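Local coordinates for abietadiene synthase, chloroplastic (Abies grandis, PDB 3S9V), which is a largely helical plastid enzyme of the terpene synthase family, with an N-terminal terpene synthase region and a metal-binding one, at residues D72-L84 against L248-H261. Numbering follows the deposited sequence.
Sequences DNPHFPETVEWIL and LDFLNFVLKKFGNH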
loop_
_atom_site.group_PDB
_atom_site.type_symbol
_atom_site.label_atom_id
_atom_site.label_comp_id
_atom_site.label_asym_id
_atom_site.label_seq_id
_atom_site.Cartn_x
_atom_site.Cartn_y
_atom_site.Cartn_z
ATOM N N ASP A 72 -38.594 -15.786 33.046
ATOM C CA ASP A 72 -38.638 -16.543 31.798
ATOM C C ASP A 72 -38.689 -15.632 30.571
ATOM O O ASP A 72 -39.707 -15.539 29.879
ATOM C CB ASP A 72 -39.839 -17.485 31.779
ATOM C CG ASP A 72 -40.061 -18.102 30.416
ATOM O OD1 ASP A 72 -39.088 -18.630 29.837
ATOM O OD2 ASP A 72 -41.209 -18.054 29.922
ATOM N N ASN A 73 -37.575 -14.963 30.307
ATOM C CA ASN A 73 -37.475 -14.058 29.173
ATOM C C ASN A 73 -36.020 -13.954 28.746
ATOM O O ASN A 73 -35.112 -14.252 29.526
ATOM C CB ASN A 73 -37.960 -12.658 29.554
ATOM C CG ASN A 73 -39.376 -12.647 30.079
ATOM O OD1 ASN A 73 -39.603 -12.480 31.278
ATOM N ND2 ASN A 73 -40.344 -12.824 29.179
ATOM N N PRO A 74 -35.777 -13.546 27.495
ATOM C CA PRO A 74 -34.378 -13.427 27.087
ATOM C C PRO A 74 -33.864 -12.226 27.867
ATOM O O PRO A 74 -34.644 -11.336 28.210
ATOM C CB PRO A 74 -34.476 -13.132 25.590
ATOM C CG PRO A 74 -35.787 -13.740 25.193
ATOM C CD PRO A 74 -36.680 -13.361 26.347
ATOM N N HIS A 75 -32.571 -12.199 28.169
ATOM C CA HIS A 75 -32.008 -11.071 28.895
ATOM C C HIS A 75 -32.011 -9.841 27.985
ATOM O O HIS A 75 -32.126 -8.713 28.458
ATOM C CB HIS A 75 -30.587 -11.390 29.347
ATOM C CG HIS A 75 -29.962 -10.314 30.179
ATOM N ND1 HIS A 75 -30.419 -9.985 31.436
ATOM C CD2 HIS A 75 -28.907 -9.500 29.936
ATOM C CE1 HIS A 75 -29.671 -9.015 31.935
ATOM N NE2 HIS A 75 -28.746 -8.704 31.043
ATOM N N PHE A 76 -31.882 -10.070 26.680
ATOM C CA PHE A 76 -31.890 -8.997 25.683
ATOM C C PHE A 76 -33.049 -9.226 24.710
ATOM O O PHE A 76 -32.832 -9.631 23.569
ATOM C CB PHE A 76 -30.589 -8.984 24.881
ATOM C CG PHE A 76 -29.358 -8.735 25.703
ATOM C CD1 PHE A 76 -28.415 -9.744 25.886
ATOM C CD2 PHE A 76 -29.119 -7.483 26.269
ATOM C CE1 PHE A 76 -27.246 -9.511 26.621
ATOM C CE2 PHE A 76 -27.956 -7.240 27.004
ATOM C CZ PHE A 76 -27.018 -8.255 27.181
ATOM N N PRO A 77 -34.293 -8.947 25.141
ATOM C CA PRO A 77 -35.497 -9.131 24.315
ATOM C C PRO A 77 -35.420 -8.531 22.911
ATOM O O PRO A 77 -36.000 -9.063 21.961
ATOM C CB PRO A 77 -36.599 -8.473 25.151
ATOM C CG PRO A 77 -36.103 -8.618 26.543
ATOM C CD PRO A 77 -34.636 -8.285 26.411
ATOM N N GLU A 78 -34.706 -7.420 22.787
ATOM C CA GLU A 78 -34.575 -6.749 21.504
ATOM C C GLU A 78 -33.861 -7.626 20.457
ATOM O O GLU A 78 -34.162 -7.548 19.269
ATOM C CB GLU A 78 -33.832 -5.416 21.685
ATOM C CG GLU A 78 -32.320 -5.560 21.924
ATOM C CD GLU A 78 -31.899 -5.456 23.390
ATOM O OE1 GLU A 78 -32.606 -5.998 24.276
ATOM O OE2 GLU A 78 -30.838 -4.838 23.642
ATOM N N THR A 79 -32.923 -8.466 20.889
ATOM C CA THR A 79 -32.223 -9.309 19.936
ATOM C C THR A 79 -33.145 -10.402 19.412
ATOM O O THR A 79 -33.069 -10.776 18.243
ATOM C CB THR A 79 -30.943 -9.925 20.547
ATOM O OG1 THR A 79 -31.282 -10.791 21.639
ATOM C CG2 THR A 79 -30.018 -8.814 21.034
ATOM N N VAL A 80 -34.030 -10.911 20.260
ATOM C CA VAL A 80 -34.970 -11.932 19.808
ATOM C C VAL A 80 -35.885 -11.313 18.754
ATOM O O VAL A 80 -36.162 -11.917 17.711
ATOM C CB VAL A 80 -35.829 -12.468 20.968
ATOM C CG1 VAL A 80 -36.963 -13.348 20.420
ATOM C CG2 VAL A 80 -34.957 -13.277 21.911
ATOM N N GLU A 81 -36.345 -10.097 19.029
ATOM C CA GLU A 81 -37.206 -9.396 18.097
ATOM C C GLU A 81 -36.446 -9.149 16.794
ATOM O O GLU A 81 -37.015 -9.250 15.712
ATOM C CB GLU A 81 -37.668 -8.061 18.692
ATOM C CG GLU A 81 -38.640 -7.299 17.796
ATOM C CD GLU A 81 -39.986 -8.003 17.638
ATOM O OE1 GLU A 81 -40.683 -7.727 16.638
ATOM O OE2 GLU A 81 -40.352 -8.818 18.513
ATOM N N TRP A 82 -35.159 -8.825 16.893
ATOM C CA TRP A 82 -34.361 -8.582 15.695
ATOM C C TRP A 82 -34.399 -9.818 14.798
ATOM O O TRP A 82 -34.559 -9.719 13.587
ATOM C CB TRP A 82 -32.902 -8.278 16.050
ATOM C CG TRP A 82 -32.099 -7.939 14.835
ATOM C CD1 TRP A 82 -31.961 -6.707 14.260
ATOM C CD2 TRP A 82 -31.426 -8.861 13.974
ATOM N NE1 TRP A 82 -31.255 -6.807 13.090
ATOM C CE2 TRP A 82 -30.913 -8.118 12.888
ATOM C CE3 TRP A 82 -31.211 -10.245 14.010
ATOM C CZ2 TRP A 82 -30.196 -8.715 11.843
ATOM C CZ3 TRP A 82 -30.501 -10.841 12.972
ATOM C CH2 TRP A 82 -30.002 -10.076 11.901
ATOM N N ILE A 83 -34.240 -10.987 15.404
ATOM C CA ILE A 83 -34.258 -12.232 14.654
ATOM C C ILE A 83 -35.594 -12.386 13.943
ATOM O O ILE A 83 -35.639 -12.684 12.757
ATOM C CB ILE A 83 -34.021 -13.435 15.588
ATOM C CG1 ILE A 83 -32.618 -13.345 16.194
ATOM C CG2 ILE A 83 -34.203 -14.721 14.829
ATOM C CD1 ILE A 83 -32.360 -14.325 17.319
ATOM N N LEU A 84 -36.680 -12.162 14.674
ATOM C CA LEU A 84 -38.023 -12.279 14.112
ATOM C C LEU A 84 -38.278 -11.341 12.929
ATOM O O LEU A 84 -39.023 -11.670 12.010
ATOM C CB LEU A 84 -39.068 -12.001 15.195
ATOM C CG LEU A 84 -39.135 -12.967 16.377
ATOM C CD1 LEU A 84 -40.111 -12.437 17.424
ATOM C CD2 LEU A 84 -39.571 -14.333 15.889
ATOM N N LEU A 248 -20.743 -9.792 30.276
ATOM C CA LEU A 248 -21.962 -9.011 30.126
ATOM C C LEU A 248 -21.645 -7.552 29.793
ATOM O O LEU A 248 -22.334 -6.937 28.979
ATOM C CB LEU A 248 -22.799 -9.085 31.405
ATOM C CG LEU A 248 -24.307 -8.936 31.197
ATOM C CD1 LEU A 248 -24.818 -10.102 30.353
ATOM C CD2 LEU A 248 -25.016 -8.903 32.547
ATOM N N ASP A 249 -20.602 -7.003 30.412
ATOM C CA ASP A 249 -20.216 -5.624 30.136
ATOM C C ASP A 249 -19.847 -5.462 28.659
ATOM O O ASP A 249 -20.162 -4.436 28.048
ATOM C CB ASP A 249 -19.027 -5.198 31.001
ATOM C CG ASP A 249 -19.334 -5.250 32.485
ATOM O OD1 ASP A 249 -20.502 -5.024 32.862
ATOM O OD2 ASP A 249 -18.402 -5.504 33.276
ATOM N N PHE A 250 -19.185 -6.471 28.088
ATOM C CA PHE A 250 -18.800 -6.411 26.677
ATOM C C PHE A 250 -20.018 -6.463 25.766
ATOM O O PHE A 250 -20.071 -5.771 24.752
ATOM C CB PHE A 250 -17.843 -7.551 26.298
ATOM C CG PHE A 250 -17.533 -7.603 24.824
ATOM C CD1 PHE A 250 -18.119 -8.565 24.005
ATOM C CD2 PHE A 250 -16.690 -6.655 24.243
ATOM C CE1 PHE A 250 -17.875 -8.583 22.626
ATOM C CE2 PHE A 250 -16.438 -6.662 22.871
ATOM C CZ PHE A 250 -17.033 -7.630 22.059
ATOM N N LEU A 251 -20.998 -7.287 26.124
ATOM C CA LEU A 251 -22.203 -7.377 25.311
ATOM C C LEU A 251 -22.993 -6.074 25.407
ATOM O O LEU A 251 -23.488 -5.576 24.402
ATOM C CB LEU A 251 -23.051 -8.582 25.736
ATOM C CG LEU A 251 -22.340 -9.931 25.544
ATOM C CD1 LEU A 251 -23.236 -11.063 26.002
ATOM C CD2 LEU A 251 -21.964 -10.121 24.079
ATOM N N ASN A 252 -23.105 -5.518 26.611
ATOM C CA ASN A 252 -23.809 -4.248 26.782
ATOM C C ASN A 252 -23.113 -3.184 25.928
ATOM O O ASN A 252 -23.767 -2.366 25.275
ATOM C CB ASN A 252 -23.791 -3.796 28.248
ATOM C CG ASN A 252 -24.709 -4.622 29.126
ATOM O OD1 ASN A 252 -25.809 -5.002 28.712
ATOM N ND2 ASN A 252 -24.272 -4.891 30.359
ATOM N N PHE A 253 -21.779 -3.204 25.951
ATOM C CA PHE A 253 -20.963 -2.263 25.191
ATOM C C PHE A 253 -21.213 -2.392 23.691
ATOM O O PHE A 253 -21.299 -1.389 22.981
ATOM C CB PHE A 253 -19.478 -2.484 25.526
ATOM C CG PHE A 253 -18.522 -1.873 24.535
ATOM C CD1 PHE A 253 -18.038 -2.623 23.462
ATOM C CD2 PHE A 253 -18.092 -0.560 24.680
ATOM C CE1 PHE A 253 -17.134 -2.074 22.549
ATOM C CE2 PHE A 253 -17.189 -0.002 23.774
ATOM C CZ PHE A 253 -16.710 -0.763 22.704
ATOM N N VAL A 254 -21.335 -3.622 23.202
ATOM C CA VAL A 254 -21.600 -3.828 21.785
ATOM C C VAL A 254 -23.011 -3.346 21.462
ATOM O O VAL A 254 -23.228 -2.682 20.450
ATOM C CB VAL A 254 -21.475 -5.315 21.393
ATOM C CG1 VAL A 254 -22.015 -5.530 19.987
ATOM C CG2 VAL A 254 -20.020 -5.752 21.479
ATOM N N LEU A 255 -23.965 -3.676 22.327
ATOM C CA LEU A 255 -25.352 -3.270 22.120
ATOM C C LEU A 255 -25.550 -1.766 22.280
ATOM O O LEU A 255 -26.552 -1.213 21.815
ATOM C CB LEU A 255 -26.279 -4.025 23.072
ATOM C CG LEU A 255 -26.501 -5.478 22.657
ATOM C CD1 LEU A 255 -27.243 -6.228 23.737
ATOM C CD2 LEU A 255 -27.279 -5.504 21.346
ATOM N N LYS A 256 -24.601 -1.105 22.934
ATOM C CA LYS A 256 -24.695 0.336 23.108
ATOM C C LYS A 256 -24.535 0.956 21.724
ATOM O O LYS A 256 -25.197 1.938 21.385
ATOM C CB LYS A 256 -23.591 0.841 24.043
ATOM C CG LYS A 256 -23.551 2.359 24.191
ATOM C CD LYS A 256 -22.569 2.802 25.267
ATOM C CE LYS A 256 -21.138 2.394 24.936
ATOM N NZ LYS A 256 -20.604 3.072 23.719
ATOM N N LYS A 257 -23.662 0.349 20.923
ATOM C CA LYS A 257 -23.390 0.813 19.568
ATOM C C LYS A 257 -24.467 0.377 18.561
ATOM O O LYS A 257 -24.939 1.187 17.760
ATOM C CB LYS A 257 -22.019 0.285 19.112
ATOM C CG LYS A 257 -21.362 1.036 17.933
ATOM C CD LYS A 257 -22.193 0.992 16.659
ATOM C CE LYS A 257 -21.458 1.625 15.481
ATOM N NZ LYS A 257 -21.095 3.052 15.721
ATOM N N PHE A 258 -24.876 -0.889 18.609
ATOM C CA PHE A 258 -25.857 -1.379 17.643
ATOM C C PHE A 258 -27.312 -1.519 18.081
ATOM O O PHE A 258 -28.152 -1.946 17.293
ATOM C CB PHE A 258 -25.371 -2.703 17.060
ATOM C CG PHE A 258 -23.988 -2.632 16.491
ATOM C CD1 PHE A 258 -22.896 -3.051 17.234
ATOM C CD2 PHE A 258 -23.776 -2.125 15.214
ATOM C CE1 PHE A 258 -21.604 -2.969 16.716
ATOM C CE2 PHE A 258 -22.493 -2.036 14.687
ATOM C CZ PHE A 258 -21.402 -2.462 15.441
ATOM N N GLY A 259 -27.613 -1.184 19.331
ATOM C CA GLY A 259 -28.984 -1.259 19.803
ATOM C C GLY A 259 -29.702 -2.595 19.959
ATOM O O GLY A 259 -29.968 -3.022 21.088
ATOM N N ASN A 260 -30.026 -3.262 18.852
ATOM C CA ASN A 260 -30.766 -4.521 18.935
ATOM C C ASN A 260 -30.113 -5.732 18.264
ATOM O O ASN A 260 -30.763 -6.754 18.059
ATOM C CB ASN A 260 -32.169 -4.315 18.362
ATOM C CG ASN A 260 -32.148 -3.917 16.895
ATOM O OD1 ASN A 260 -31.092 -3.583 16.347
ATOM N ND2 ASN A 260 -33.317 -3.947 16.251
ATOM N N HIS A 261 -28.833 -5.615 17.924
ATOM C CA HIS A 261 -28.104 -6.716 17.300
ATOM C C HIS A 261 -26.599 -6.532 17.508
ATOM O O HIS A 261 -26.157 -5.508 18.028
ATOM C CB HIS A 261 -28.402 -6.777 15.800
ATOM C CG HIS A 261 -27.961 -5.557 15.050
ATOM N ND1 HIS A 261 -28.754 -4.439 14.911
ATOM C CD2 HIS A 261 -26.782 -5.258 14.454
ATOM C CE1 HIS A 261 -28.084 -3.503 14.263
ATOM N NE2 HIS A 261 -26.884 -3.975 13.976
HETATM O O HOH W 1 -27.433 -6.100 30.765
HETATM O O HOH W 2 -35.414 -5.380 17.994
#
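With CG anti to its carbonyl carbon (chi1 -62°), Phe76 swings its ring toward helix 245-258, while Leu255, turned in the same sense (chi1 -75°), reaches back to meet it. The leucine's CD1 methyl lies over one face of the ring, 3.6 Å from the Phe76 centroid, a CH-pi contact that suits a branched aliphatic chain against a flat, buried aromatic. His75 CD2 lies against the opposite face. At the ring's edge, in plane, stands Asn252 OD1, 3.5 Å from Phe76 CE2; the amide oxygen thus faces the weakly positive C-H rim. That same oxygen accepts a hydrogen bond from a water, 2.8 Å from Asn252 OD1, which also bonds His75 NE2, so the water bridges two polar side chains beside the apolar patch of Leu248 and Leu251.

A second group of contacts gathers where the helix ends. Gly259 turns the chain out of it with a positive phi (67°), which glycine adopts most readily, and Asn260 O then comes to 3.5 Å from Thr79 CA in a C-H...O contact. Threonine suits its place because OG1 donates to Phe76 O, which also accepts from Thr79 N. Glu78 lays its aliphatic CG 3.5 Å from Asn260 CA. Trp82 offers a broad face to His261 CB, 3.8 Å from the centroid of its five-membered ring, while Asn260 ND2 meets the indole edge in plane. A second water links Asn260 ND2 with Glu78 O, and His261 ND1 donates to Asn260 OD1, which helps set the rotation of the imidazole.

The contact thus joins the loop at His75 and Phe76 and the first turns of helix 77-85 to one side of helix 245-258 and the residues that follow it. Helix 56-62 packs against Phe76, Trp82 and His261, Leu248 on helix 232-242.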